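Local coordinates for universal stress protein MJ0577 (Methanocaldococcus jannaschii, PDB 1MJH) that binds ATP, with one manganese ion per subunit, as a homodimeric member of the universal stress protein A family, at residues F28-L31 with K32-V36; I112-I115 with A116-G120; T143-V146 with I147-N151. One frame throughout, in Å; residues are numbered along the deposited sequence.

In the fold
Three local contacts follow one another along the chain without nesting or crossing, and each falls where a helix gives way to a strand of the five-stranded parallel sheet. Contact 1 closes the loop from helix 16-27 into strand 35-43. Contact 2 covers the last turns of helix 108-118, which leads to strand 123-127, and contact 3 ends helix 141-149 ahead of strand 154-157. Contacts 2 and 3 touch, with Ile112 CG2 3.8 Å from Val146 CG2, so their two helices pack together; Ile112 and Thr143 bring both to the ATP pocket. Contact 1 stands apart, its nearest atoms about 7 Å from contact 2 and about 14 Å from contact 3.

Contact 1: residues F28-L31 with K32-V36; sequences FKTL and KAEEV
Glu34 OE1 is gripped by two donors of the preceding loop: Lys29 NZ at 3.1 Å, in a salt bridge, and the backbone N of Thr30 at 3.2 Å. They come from opposite faces of the carboxylate plane, both on the syn side, and the Thr30 bond is nearly straight, with 171° at the hydrogen. Being held from two sides, each donor about 30° out of the plane, should limit rocking of the carboxylate. The Glu34 and Thr30 side chains meet at about a right angle, with OE1 on the backbone N and Glu34 OE2 3.0 Å from Thr30 OG1.

The ammonium group has more than one task. Lys29 NZ also bonds Lys32 O at 2.8 Å, met nearly head-on, and Thr30 O at 2.7 Å, so that it ties a carboxylate and two peptide carbonyls on both arms of the loop. Bends at the second and fourth torsions curl the lysine chain back to reach them, and its CD rests 3.3 Å from Glu34 OE1.

At the tip, Thr30 OG1 is placed between its own backbone N and carbonyl carbon (chi1 67°), where it accepts from Lys32 N at 2.9 Å. The side chain of Phe97 lies against both Lys29 and Glu34, and Phe28 turns inward, edge-to-face with Tyr5. The bond from Lys32 N to the hydroxyl two residues earlier defines an ST turn, here reversing the chain between a helix and the next parallel strand in the alpha/beta fold of the universal stress proteins.

Contact 2: residues I112-I115 with A116-G120; sequences IVKI and AEDEG
The Asp118 carboxylate lays one face over the preceding turn, against Lys114. Lys114 O sits squarely under carbon CG of Asp118 at 3.2 Å, and Lys114 CG lies beneath the same face, 3.6 Å from Asp118 OD2; Lys114 CE approaches more obliquely, toward the OD2 edge. These are i to i+4 neighbours near the C-terminal end of helix 108-118, which closes in a Schellman motif: Gly120, at positive phi (61°), donates its N to Glu117 O at 3.2 Å.

The two charged groups do not meet, since Lys114 NZ remains 5.1 Å from Asp118 OD2. The lysine contact is thus made by methylenes, on a chain that runs extended after leaving anti to its backbone N (chi1 164°). Regular i to i+4 bonds carry the backbone beneath, including Asp118 N to Lys114 O at 2.8 Å.

On the sheet-facing side, Ile112 packs on Leu9 and Leu39 and borders the bound ATP, while Ile115 also reaches Leu39. The Glu119 carboxylate is drawn to Lys100, a salt bridge made through OE2. Its aliphatic stem lies alongside Ile115, pointing the same way, with Glu119 CG 3.8 Å from Ile115 CG2.

Contact 3: residues T143-V146 with I147-N151; sequences TENV and IKKSN. With ATP (adenosine-5'-triphosphate), chain F.
Glu144 and Lys148 lie side by side on helix 141-149, pointing the same way, and close a salt bridge of 2.7 Å between Glu144 OE2 and Lys148 NZ. The carboxylate uses the anti lone pair of OE2, directed away from the other oxygen. Both chains are extended beyond CG, and they start differently: Glu144 sends CG anti to its backbone N (chi1 -172°), whereas in Lys148 CG is anti to the carbonyl carbon (chi1 -70°), which leans the lysine back along the helix until CG comes within 3.3 Å of Glu144 O. An alanine in place of Lys148 would probably leave the Glu144 carboxylate of the same helix without its salt-bridge mate, where Glu144 packs on its counterpart in the second subunit, and remove side-chain packing against Leu138 of that subunit.

Asn145 and Lys149 repeat the parallel alignment one residue on, with Asn145 OD1 3.3 Å from Lys149 CE. Thr143 and Ile147 instead run at a slant, meeting methyl to methyl at 3.8 Å between Thr143 CG2 and Ile147 CD1. Val146 faces the sheet, where it packs on Ile124, Met126 and Val154.

Backbone bonds follow the helical i to i+4 pattern up to Ser150 N, which donates to Val146 O at 2.9 Å. At this end of the helix, Lys158 of the second subunit bonds both Ile147 O and Ser150 O.

At the other end, Thr143 OG1 bonds Gly127 O and lies 3.0 Å from C5' of ATP, while Thr143 N makes a weak bond to ATP O1A at 3.4 Å. The helix crosses from strand 123-127 to strand 154-157 as a beta-alpha-beta unit, its N-terminal turn contributing to the ATP site.

Contact 1: residues F28-L31 with K32-V36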
loop_
_atom_site.group_PDB
_atom_site.type_symbol
_atom_site.label_atom_id
_atom_site.label_comp_id
_atom_site.label_asym_id
_atom_site.label_seq_id
_atom_site.Cartn_x
_atom_site.Cartn_y
_atom_site.Cartn_z
ATOM N N PHE B 28 5.296 -3.388 -11.832
ATOM C CA PHE B 28 4.893 -4.742 -11.451
ATOM C C PHE B 28 4.989 -5.705 -12.641
ATOM O O PHE B 28 4.742 -6.871 -12.421
ATOM C CB PHE B 28 3.482 -4.722 -10.877
ATOM C CG PHE B 28 3.423 -4.539 -9.391
ATOM C CD1 PHE B 28 3.899 -3.392 -8.794
ATOM C CD2 PHE B 28 2.925 -5.537 -8.555
ATOM C CE1 PHE B 28 3.861 -3.216 -7.427
ATOM C CE2 PHE B 28 2.897 -5.364 -7.192
ATOM C CZ PHE B 28 3.371 -4.209 -6.614
ATOM N N LYS B 29 5.211 -5.229 -13.866
ATOM C CA LYS B 29 5.328 -6.162 -15.000
ATOM C C LYS B 29 6.554 -7.068 -14.895
ATOM O O LYS B 29 7.625 -6.535 -14.623
ATOM C CB LYS B 29 5.503 -5.362 -16.315
ATOM C CG LYS B 29 5.243 -6.203 -17.568
ATOM C CD LYS B 29 3.846 -6.797 -17.513
ATOM C CE LYS B 29 3.525 -7.809 -18.597
ATOM N NZ LYS B 29 4.244 -9.095 -18.413
ATOM N N THR B 30 6.451 -8.372 -15.098
ATOM C CA THR B 30 7.571 -9.282 -15.233
ATOM C C THR B 30 7.489 -9.963 -16.610
ATOM O O THR B 30 6.746 -9.488 -17.467
ATOM C CB THR B 30 7.594 -10.427 -14.206
ATOM O OG1 THR B 30 6.480 -11.307 -14.468
ATOM C CG2 THR B 30 7.403 -9.915 -12.788
ATOM N N LEU B 31 8.079 -11.150 -16.755
ATOM C CA LEU B 31 7.997 -11.924 -17.981
ATOM C C LEU B 31 6.709 -12.747 -18.034
ATOM O O LEU B 31 6.371 -13.315 -19.085
ATOM C CB LEU B 31 9.167 -12.919 -18.107
ATOM C CG LEU B 31 10.560 -12.284 -18.092
ATOM C CD1 LEU B 31 11.675 -13.304 -17.932
ATOM C CD2 LEU B 31 10.745 -11.465 -19.364
ATOM N N LYS B 32 6.029 -12.872 -16.901
ATOM C CA LYS B 32 4.836 -13.705 -16.831
ATOM C C LYS B 32 3.654 -12.958 -17.412
ATOM O O LYS B 32 3.829 -11.801 -17.785
ATOM C CB LYS B 32 4.532 -14.146 -15.395
ATOM C CG LYS B 32 5.570 -15.130 -14.865
ATOM C CD LYS B 32 5.020 -15.951 -13.711
ATOM C CE LYS B 32 5.950 -17.107 -13.379
ATOM N NZ LYS B 32 5.380 -17.971 -12.305
ATOM N N ALA B 33 2.527 -13.636 -17.539
ATOM C CA ALA B 33 1.327 -12.985 -18.073
ATOM C C ALA B 33 0.632 -12.203 -16.971
ATOM O O ALA B 33 0.414 -12.746 -15.886
ATOM C CB ALA B 33 0.442 -14.071 -18.674
ATOM N N GLU B 34 0.291 -10.924 -17.153
ATOM C CA GLU B 34 -0.360 -10.151 -16.103
ATOM C C GLU B 34 -1.451 -9.229 -16.649
ATOM O O GLU B 34 -1.568 -8.978 -17.855
ATOM C CB GLU B 34 0.536 -9.305 -15.214
ATOM C CG GLU B 34 1.438 -9.895 -14.203
ATOM C CD GLU B 34 2.903 -10.027 -14.557
ATOM O OE1 GLU B 34 3.378 -9.312 -15.470
ATOM O OE2 GLU B 34 3.536 -10.862 -13.857
ATOM N N GLU B 35 -2.347 -8.884 -15.713
ATOM C CA GLU B 35 -3.534 -8.169 -16.177
ATOM C C GLU B 35 -3.805 -6.932 -15.325
ATOM O O GLU B 35 -3.548 -7.021 -14.136
ATOM C CB GLU B 35 -4.704 -9.142 -16.022
ATOM C CG GLU B 35 -6.020 -8.599 -16.533
ATOM C CD GLU B 35 -6.948 -9.769 -16.900
ATOM O OE1 GLU B 35 -6.838 -10.846 -16.309
ATOM O OE2 GLU B 35 -7.773 -9.558 -17.808
ATOM N N VAL B 36 -4.245 -5.865 -15.959
ATOM C CA VAL B 36 -4.645 -4.683 -15.182
ATOM C C VAL B 36 -6.125 -4.436 -15.363
ATOM O O VAL B 36 -6.641 -4.357 -16.508
ATOM C CB VAL B 36 -3.853 -3.408 -15.559
ATOM C CG1 VAL B 36 -4.390 -2.202 -14.778
ATOM C CG2 VAL B 36 -2.391 -3.642 -15.254
#

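Contact 2: residues I112-I115 with A116-G120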
loop_
_atom_site.group_PDB
_atom_site.type_symbol
_atom_site.label_atom_id
_atom_site.label_comp_id
_atom_site.label_asym_id
_atom_site.label_seq_id
_atom_site.Cartn_x
_atom_site.Cartn_y
_atom_site.Cartn_z
ATOM N N ILE B 112 -14.554 0.989 -6.053
ATOM C CA ILE B 112 -13.217 0.374 -6.076
ATOM C C ILE B 112 -13.197 -0.893 -5.247
ATOM O O ILE B 112 -12.672 -1.916 -5.655
ATOM C CB ILE B 112 -12.179 1.396 -5.583
ATOM C CG1 ILE B 112 -12.141 2.575 -6.572
ATOM C CG2 ILE B 112 -10.792 0.762 -5.400
ATOM C CD1 ILE B 112 -11.347 3.794 -6.010
ATOM N N VAL B 113 -13.835 -0.798 -4.043
ATOM C CA VAL B 113 -13.861 -1.984 -3.175
ATOM C C VAL B 113 -14.647 -3.125 -3.823
ATOM O O VAL B 113 -14.203 -4.266 -3.797
ATOM C CB VAL B 113 -14.477 -1.599 -1.823
ATOM C CG1 VAL B 113 -14.726 -2.826 -0.937
ATOM C CG2 VAL B 113 -13.492 -0.659 -1.077
ATOM N N LYS B 114 -15.788 -2.800 -4.407
ATOM C CA LYS B 114 -16.640 -3.828 -5.019
ATOM C C LYS B 114 -15.963 -4.521 -6.190
ATOM O O LYS B 114 -15.980 -5.750 -6.355
ATOM C CB LYS B 114 -17.962 -3.164 -5.416
ATOM C CG LYS B 114 -18.806 -3.955 -6.383
ATOM C CD LYS B 114 -20.134 -3.233 -6.646
ATOM C CE LYS B 114 -20.609 -3.640 -8.039
ATOM N NZ LYS B 114 -21.846 -2.919 -8.449
ATOM N N ILE B 115 -15.357 -3.712 -7.073
ATOM C CA ILE B 115 -14.724 -4.224 -8.268
ATOM C C ILE B 115 -13.445 -4.944 -7.945
ATOM O O ILE B 115 -13.141 -5.987 -8.518
ATOM C CB ILE B 115 -14.554 -3.077 -9.306
ATOM C CG1 ILE B 115 -15.938 -2.708 -9.879
ATOM C CG2 ILE B 115 -13.609 -3.561 -10.406
ATOM C CD1 ILE B 115 -15.915 -1.450 -10.737
ATOM N N ALA B 116 -12.683 -4.545 -6.882
ATOM C CA ALA B 116 -11.547 -5.355 -6.527
ATOM C C ALA B 116 -11.953 -6.794 -6.110
ATOM O O ALA B 116 -11.264 -7.728 -6.527
ATOM C CB ALA B 116 -10.833 -4.767 -5.322
ATOM N N GLU B 117 -13.071 -6.826 -5.368
ATOM C CA GLU B 117 -13.578 -8.164 -4.982
ATOM C C GLU B 117 -14.175 -8.933 -6.170
ATOM O O GLU B 117 -13.796 -10.117 -6.384
ATOM C CB GLU B 117 -14.674 -7.833 -3.936
ATOM C CG GLU B 117 -15.557 -9.030 -3.535
ATOM C CD GLU B 117 -14.827 -10.143 -2.836
ATOM O OE1 GLU B 117 -13.783 -9.928 -2.175
ATOM O OE2 GLU B 117 -15.292 -11.328 -2.887
ATOM N N ASP B 118 -14.918 -8.237 -7.035
ATOM C CA ASP B 118 -15.607 -8.967 -8.149
ATOM C C ASP B 118 -14.618 -9.521 -9.148
ATOM O O ASP B 118 -14.779 -10.633 -9.710
ATOM C CB ASP B 118 -16.648 -8.034 -8.756
ATOM C CG ASP B 118 -17.888 -7.781 -7.931
ATOM O OD1 ASP B 118 -18.062 -8.346 -6.832
ATOM O OD2 ASP B 118 -18.814 -7.013 -8.270
ATOM N N GLU B 119 -13.562 -8.734 -9.463
ATOM C CA GLU B 119 -12.532 -9.162 -10.404
ATOM C C GLU B 119 -11.475 -10.089 -9.835
ATOM O O GLU B 119 -10.552 -10.600 -10.486
ATOM C CB GLU B 119 -11.912 -7.904 -11.090
ATOM C CG GLU B 119 -12.970 -7.045 -11.805
ATOM C CD GLU B 119 -13.396 -7.608 -13.164
ATOM O OE1 GLU B 119 -12.759 -8.519 -13.692
ATOM O OE2 GLU B 119 -14.384 -7.111 -13.711
ATOM N N GLY B 120 -11.435 -10.372 -8.526
ATOM C CA GLY B 120 -10.444 -11.217 -7.892
ATOM C C GLY B 120 -9.010 -10.715 -8.034
ATOM O O GLY B 120 -8.067 -11.474 -8.299
#

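Contact 3: residues T143-V146 with I147-N151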
loop_
_atom_site.group_PDB
_atom_site.type_symbol
_atom_site.label_atom_id
_atom_site.label_comp_id
_atom_site.label_asym_id
_atom_site.label_seq_id
_atom_site.Cartn_x
_atom_site.Cartn_y
_atom_site.Cartn_z
ATOM N N THR B 143 -8.679 6.824 -0.848
ATOM C CA THR B 143 -7.675 5.855 -0.402
ATOM C C THR B 143 -7.885 5.415 1.036
ATOM O O THR B 143 -7.788 4.218 1.308
ATOM C CB THR B 143 -6.229 6.403 -0.540
ATOM O OG1 THR B 143 -6.175 6.822 -1.920
ATOM C CG2 THR B 143 -5.227 5.332 -0.191
ATOM N N GLU B 144 -8.183 6.364 1.936
ATOM C CA GLU B 144 -8.429 5.933 3.320
ATOM C C GLU B 144 -9.617 4.973 3.405
ATOM O O GLU B 144 -9.488 3.964 4.076
ATOM C CB GLU B 144 -8.685 7.169 4.197
ATOM C CG GLU B 144 -8.726 6.676 5.676
ATOM C CD GLU B 144 -8.775 7.818 6.653
ATOM O OE1 GLU B 144 -8.508 8.984 6.297
ATOM O OE2 GLU B 144 -9.090 7.559 7.849
ATOM N N ASN B 145 -10.703 5.247 2.685
ATOM C CA ASN B 145 -11.827 4.273 2.721
ATOM C C ASN B 145 -11.500 2.952 2.065
ATOM O O ASN B 145 -11.968 1.896 2.525
ATOM C CB ASN B 145 -13.007 4.881 1.955
ATOM C CG ASN B 145 -13.912 5.755 2.762
ATOM O OD1 ASN B 145 -14.483 5.365 3.794
ATOM N ND2 ASN B 145 -14.115 7.001 2.305
ATOM N N VAL B 146 -10.756 2.947 0.935
ATOM C CA VAL B 146 -10.417 1.651 0.336
ATOM C C VAL B 146 -9.507 0.832 1.228
ATOM O O VAL B 146 -9.693 -0.399 1.350
ATOM C CB VAL B 146 -9.740 1.874 -1.046
ATOM C CG1 VAL B 146 -9.109 0.568 -1.539
ATOM C CG2 VAL B 146 -10.813 2.480 -1.966
ATOM N N ILE B 147 -8.521 1.453 1.905
ATOM C CA ILE B 147 -7.678 0.628 2.773
ATOM C C ILE B 147 -8.513 0.022 3.914
ATOM O O ILE B 147 -8.275 -1.126 4.315
ATOM C CB ILE B 147 -6.545 1.508 3.365
ATOM C CG1 ILE B 147 -5.539 1.860 2.235
ATOM C CG2 ILE B 147 -5.860 0.813 4.523
ATOM C CD1 ILE B 147 -4.659 3.010 2.768
ATOM N N LYS B 148 -9.374 0.807 4.517
ATOM C CA LYS B 148 -10.178 0.375 5.670
ATOM C C LYS B 148 -11.281 -0.601 5.255
ATOM O O LYS B 148 -11.657 -1.395 6.104
ATOM C CB LYS B 148 -10.855 1.582 6.336
ATOM C CG LYS B 148 -9.781 2.443 7.038
ATOM C CD LYS B 148 -10.346 3.601 7.806
ATOM C CE LYS B 148 -9.271 4.201 8.730
ATOM N NZ LYS B 148 -9.920 5.431 9.343
ATOM N N LYS B 149 -11.748 -0.493 4.014
ATOM C CA LYS B 149 -12.930 -1.371 3.723
ATOM C C LYS B 149 -12.557 -2.552 2.887
ATOM O O LYS B 149 -13.370 -3.503 2.845
ATOM C CB LYS B 149 -14.019 -0.494 3.103
ATOM C CG LYS B 149 -14.728 0.452 4.083
ATOM C CD LYS B 149 -15.618 1.449 3.357
ATOM C CE LYS B 149 -16.097 2.579 4.249
ATOM N NZ LYS B 149 -17.191 3.348 3.591
ATOM N N SER B 150 -11.570 -2.518 2.002
ATOM C CA SER B 150 -11.165 -3.671 1.227
ATOM C C SER B 150 -10.286 -4.628 1.988
ATOM O O SER B 150 -9.401 -4.214 2.779
ATOM C CB SER B 150 -10.417 -3.176 -0.031
ATOM O OG SER B 150 -10.019 -4.283 -0.847
ATOM N N ASN B 151 -10.357 -5.938 1.696
ATOM C CA ASN B 151 -9.394 -6.865 2.282
ATOM C C ASN B 151 -8.238 -7.181 1.353
ATOM O O ASN B 151 -7.349 -7.992 1.580
ATOM C CB ASN B 151 -10.099 -8.166 2.666
ATOM C CG ASN B 151 -10.715 -8.913 1.495
ATOM O OD1 ASN B 151 -10.455 -8.667 0.317
ATOM N ND2 ASN B 151 -11.572 -9.875 1.823
HETATM P PG ATP F . -10.680 13.907 -1.565
HETATM O O1G ATP F . -10.905 13.186 -0.282
HETATM O O2G ATP F . -11.403 13.242 -2.598
HETATM O O3G ATP F . -11.026 15.334 -1.491
HETATM P PB ATP F . -8.103 13.633 -2.977
HETATM O O1B ATP F . -6.896 14.450 -2.789
HETATM O O2B ATP F . -8.760 13.963 -4.246
HETATM O O3B ATP F . -9.063 13.808 -1.742
HETATM P PA ATP F . -8.419 10.690 -3.337
HETATM O O1A ATP F . -8.583 9.941 -2.116
HETATM O O2A ATP F . -9.577 10.943 -4.124
HETATM O O3A ATP F . -7.670 12.098 -2.944
HETATM O "O5'" ATP F . -7.369 10.147 -4.380
HETATM C "C5'" ATP F . -6.594 8.985 -3.988
HETATM C "C4'" ATP F . -6.552 8.000 -5.142
HETATM O "O4'" ATP F . -7.906 7.406 -5.259
HETATM C "C3'" ATP F . -6.292 8.560 -6.531
HETATM O "O3'" ATP F . -4.900 8.793 -6.790
HETATM C "C2'" ATP F . -6.904 7.435 -7.403
HETATM O "O2'" ATP F . -5.973 6.336 -7.471
HETATM C "C1'" ATP F . -8.164 7.072 -6.575
HETATM N N9 ATP F . -9.376 7.736 -7.035
HETATM C C8 ATP F . -9.962 8.864 -6.576
HETATM N N7 ATP F . -11.108 9.151 -7.164
HETATM C C5 ATP F . -11.251 8.211 -8.072
HETATM C C6 ATP F . -12.264 8.003 -8.993
HETATM N N6 ATP F . -13.295 8.845 -9.081
HETATM N N1 ATP F . -12.144 6.945 -9.789
HETATM C C2 ATP F . -11.089 6.074 -9.677
HETATM N N3 ATP F . -10.066 6.187 -8.811
HETATM C C4 ATP F . -10.235 7.309 -8.075
#